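Local coordinates for foldase protein PrsA 2 (Bacillus anthracis, PDB 6VJ4) that catalyses the cis-trans isomerisation of peptidyl-proline bonds, helps secreted proteins to fold after translocation and is important for secretion of the protective antigen, at residues A[39-44]-A[231-236]. Sequence-based numbering, arbitrary orientation.
Sequences TKKYKV and QSELKK
A single carboxylate, that of Glu-233, joins the C-terminal end of helix 28-41 to the last turn of helix 223-236 by gripping both Lys-41 and Tyr-42, a worked example of how helices far apart in sequence are tied within an all-helical region. The chain between them includes the four-stranded antiparallel sheet of the parvulin-type domain; the contact itself joins helices from near the two ends of the modelled chain.

The salt bridge comes from Lys-41. Its CG stands anti to the backbone N (chi1 -179°) and the chain stays extended beyond it, crossing the glutamate side chain at about a right angle. The aliphatic part passes beside the carboxylate, Lys-41 CD lying 3.7 Å from Glu-233 OE2. Lys-41 NZ is 3.2 Å from Glu-233 OE1, approaching from above the carboxylate plane. It also makes a weak hydrogen bond, Lys-41 NZ to Glu-233 OE2, at 3.4 Å. Lys-236 places a second ammonium near this one, its NZ 5.0 Å from Lys-41 NZ; the two positive charges probably help keep the carboxylate ionised.

Non-polar contact accompanies the charge. CG of Lys-41 rests 3.8 Å above one face of the Tyr-42 ring, offset toward the rim. Tyr-42, the first residue to leave helical geometry, is buried and also packs on Ala-92 and Gln-95 of helix 76-95, while Glu-233 leans on Ile-38.

The phenol supplies the short hydrogen bond. Ring and glutamate arrive from opposite directions, the glutamate chain bent at chi2 (63°). Ring and carboxylate planes are 36° apart. Glu-233 OE2 sits at the ring edge, in its plane, 3.1 Å from Tyr-42 CE2. Tyr-42 OH donates to Glu-233 OE2 over 2.6 Å, nearly in line with the C-O bond.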
loop_
_atom_site.group_PDB
_atom_site.type_symbol
_atom_site.label_atom_id
_atom_site.label_comp_id
_atom_site.label_asym_id
_atom_site.label_seq_id
_atom_site.Cartn_x
_atom_site.Cartn_y
_atom_site.Cartn_z
ATOM N N THR A 39 -13.248 -0.221 -2.916
ATOM C CA THR A 39 -14.388 0.737 -2.866
ATOM C C THR A 39 -14.181 1.893 -3.850
ATOM O O THR A 39 -15.195 2.468 -4.280
ATOM C CB THR A 39 -14.615 1.252 -1.438
ATOM O OG1 THR A 39 -13.394 1.826 -0.971
ATOM C CG2 THR A 39 -15.070 0.163 -0.494
ATOM N N LYS A 40 -12.929 2.232 -4.177
ATOM C CA LYS A 40 -12.680 3.349 -5.129
ATOM C C LYS A 40 -12.889 2.854 -6.567
ATOM O O LYS A 40 -13.490 3.608 -7.362
ATOM C CB LYS A 40 -11.263 3.916 -4.985
ATOM C CG LYS A 40 -10.963 5.114 -5.880
ATOM C CD LYS A 40 -9.517 5.566 -5.851
ATOM C CE LYS A 40 -9.262 6.786 -6.713
ATOM N NZ LYS A 40 -9.979 7.978 -6.203
ATOM N N LYS A 41 -12.403 1.649 -6.885
ATOM C CA LYS A 41 -12.499 1.116 -8.274
ATOM C C LYS A 41 -13.917 0.614 -8.572
ATOM O O LYS A 41 -14.409 0.870 -9.691
ATOM C CB LYS A 41 -11.490 -0.014 -8.506
ATOM C CG LYS A 41 -11.517 -0.581 -9.920
ATOM C CD LYS A 41 -10.438 -1.584 -10.229
ATOM C CE LYS A 41 -10.540 -2.093 -11.653
ATOM N NZ LYS A 41 -9.522 -3.129 -11.948
ATOM N N TYR A 42 -14.529 -0.103 -7.628
ATOM C CA TYR A 42 -15.887 -0.675 -7.825
ATOM C C TYR A 42 -16.883 0.145 -7.006
ATOM O O TYR A 42 -17.253 -0.261 -5.890
ATOM C CB TYR A 42 -15.857 -2.160 -7.475
ATOM C CG TYR A 42 -14.844 -2.929 -8.282
ATOM C CD1 TYR A 42 -15.136 -3.343 -9.572
ATOM C CD2 TYR A 42 -13.581 -3.199 -7.783
ATOM C CE1 TYR A 42 -14.209 -4.029 -10.336
ATOM C CE2 TYR A 42 -12.647 -3.897 -8.530
ATOM C CZ TYR A 42 -12.961 -4.313 -9.814
ATOM O OH TYR A 42 -12.058 -5.000 -10.573
ATOM N N LYS A 43 -17.337 1.245 -7.603
ATOM C CA LYS A 43 -18.206 2.239 -6.925
ATOM C C LYS A 43 -19.627 1.710 -6.724
ATOM O O LYS A 43 -20.205 1.128 -7.663
ATOM C CB LYS A 43 -18.232 3.549 -7.721
ATOM C CG LYS A 43 -16.947 4.363 -7.639
ATOM C CD LYS A 43 -16.963 5.637 -8.453
ATOM C CE LYS A 43 -15.820 6.567 -8.101
ATOM N NZ LYS A 43 -14.505 5.887 -8.182
ATOM N N VAL A 44 -20.145 1.943 -5.519
ATOM C CA VAL A 44 -21.542 1.621 -5.111
ATOM C C VAL A 44 -22.114 2.907 -4.498
ATOM O O VAL A 44 -21.352 3.605 -3.797
ATOM C CB VAL A 44 -21.572 0.434 -4.133
ATOM C CG1 VAL A 44 -22.972 0.162 -3.604
ATOM C CG2 VAL A 44 -20.979 -0.817 -4.766
ATOM N N GLN A 231 -5.615 -9.436 -3.725
ATOM C CA GLN A 231 -4.133 -9.401 -3.888
ATOM C C GLN A 231 -3.767 -8.946 -5.308
ATOM O O GLN A 231 -2.809 -8.160 -5.449
ATOM C CB GLN A 231 -3.526 -10.779 -3.615
ATOM C CG GLN A 231 -3.721 -11.270 -2.186
ATOM C CD GLN A 231 -3.193 -12.674 -1.992
ATOM O OE1 GLN A 231 -2.647 -13.287 -2.907
ATOM N NE2 GLN A 231 -3.359 -13.198 -0.788
ATOM N N SER A 232 -4.489 -9.440 -6.317
ATOM C CA SER A 232 -4.205 -9.057 -7.725
ATOM C C SER A 232 -4.549 -7.579 -7.939
ATOM O O SER A 232 -3.787 -6.895 -8.643
ATOM C CB SER A 232 -4.945 -9.938 -8.698
ATOM O OG SER A 232 -6.349 -9.834 -8.511
ATOM N N GLU A 233 -5.640 -7.107 -7.326
ATOM C CA GLU A 233 -6.094 -5.697 -7.478
ATOM C C GLU A 233 -5.041 -4.760 -6.864
ATOM O O GLU A 233 -4.714 -3.734 -7.499
ATOM C CB GLU A 233 -7.471 -5.528 -6.836
ATOM C CG GLU A 233 -8.332 -4.472 -7.500
ATOM C CD GLU A 233 -8.681 -4.773 -8.951
ATOM O OE1 GLU A 233 -7.778 -4.711 -9.801
ATOM O OE2 GLU A 233 -9.843 -5.129 -9.216
ATOM N N LEU A 234 -4.527 -5.101 -5.679
ATOM C CA LEU A 234 -3.454 -4.284 -5.050
ATOM C C LEU A 234 -2.220 -4.308 -5.963
ATOM O O LEU A 234 -1.598 -3.245 -6.136
ATOM C CB LEU A 234 -3.125 -4.846 -3.663
ATOM C CG LEU A 234 -4.280 -4.873 -2.660
ATOM C CD1 LEU A 234 -3.853 -5.543 -1.361
ATOM C CD2 LEU A 234 -4.806 -3.474 -2.388
ATOM N N LYS A 235 -1.901 -5.476 -6.538
ATOM C CA LYS A 235 -0.724 -5.637 -7.438
ATOM C C LYS A 235 -0.913 -4.778 -8.697
ATOM O O LYS A 235 0.078 -4.163 -9.138
ATOM C CB LYS A 235 -0.515 -7.115 -7.785
ATOM C CG LYS A 235 0.743 -7.419 -8.591
ATOM C CD LYS A 235 0.975 -8.897 -8.821
ATOM C CE LYS A 235 2.255 -9.179 -9.579
ATOM N NZ LYS A 235 2.466 -10.633 -9.765
ATOM N N LYS A 236 -2.127 -4.740 -9.254
ATOM C CA LYS A 236 -2.394 -3.892 -10.448
ATOM C C LYS A 236 -2.186 -2.423 -10.069
ATOM O O LYS A 236 -1.816 -1.636 -10.958
ATOM C CB LYS A 236 -3.808 -4.129 -10.988
ATOM C CG LYS A 236 -4.027 -5.494 -11.625
ATOM C CD LYS A 236 -5.418 -5.697 -12.184
ATOM C CE LYS A 236 -5.603 -7.063 -12.810
ATOM N NZ LYS A 236 -6.968 -7.231 -13.359
#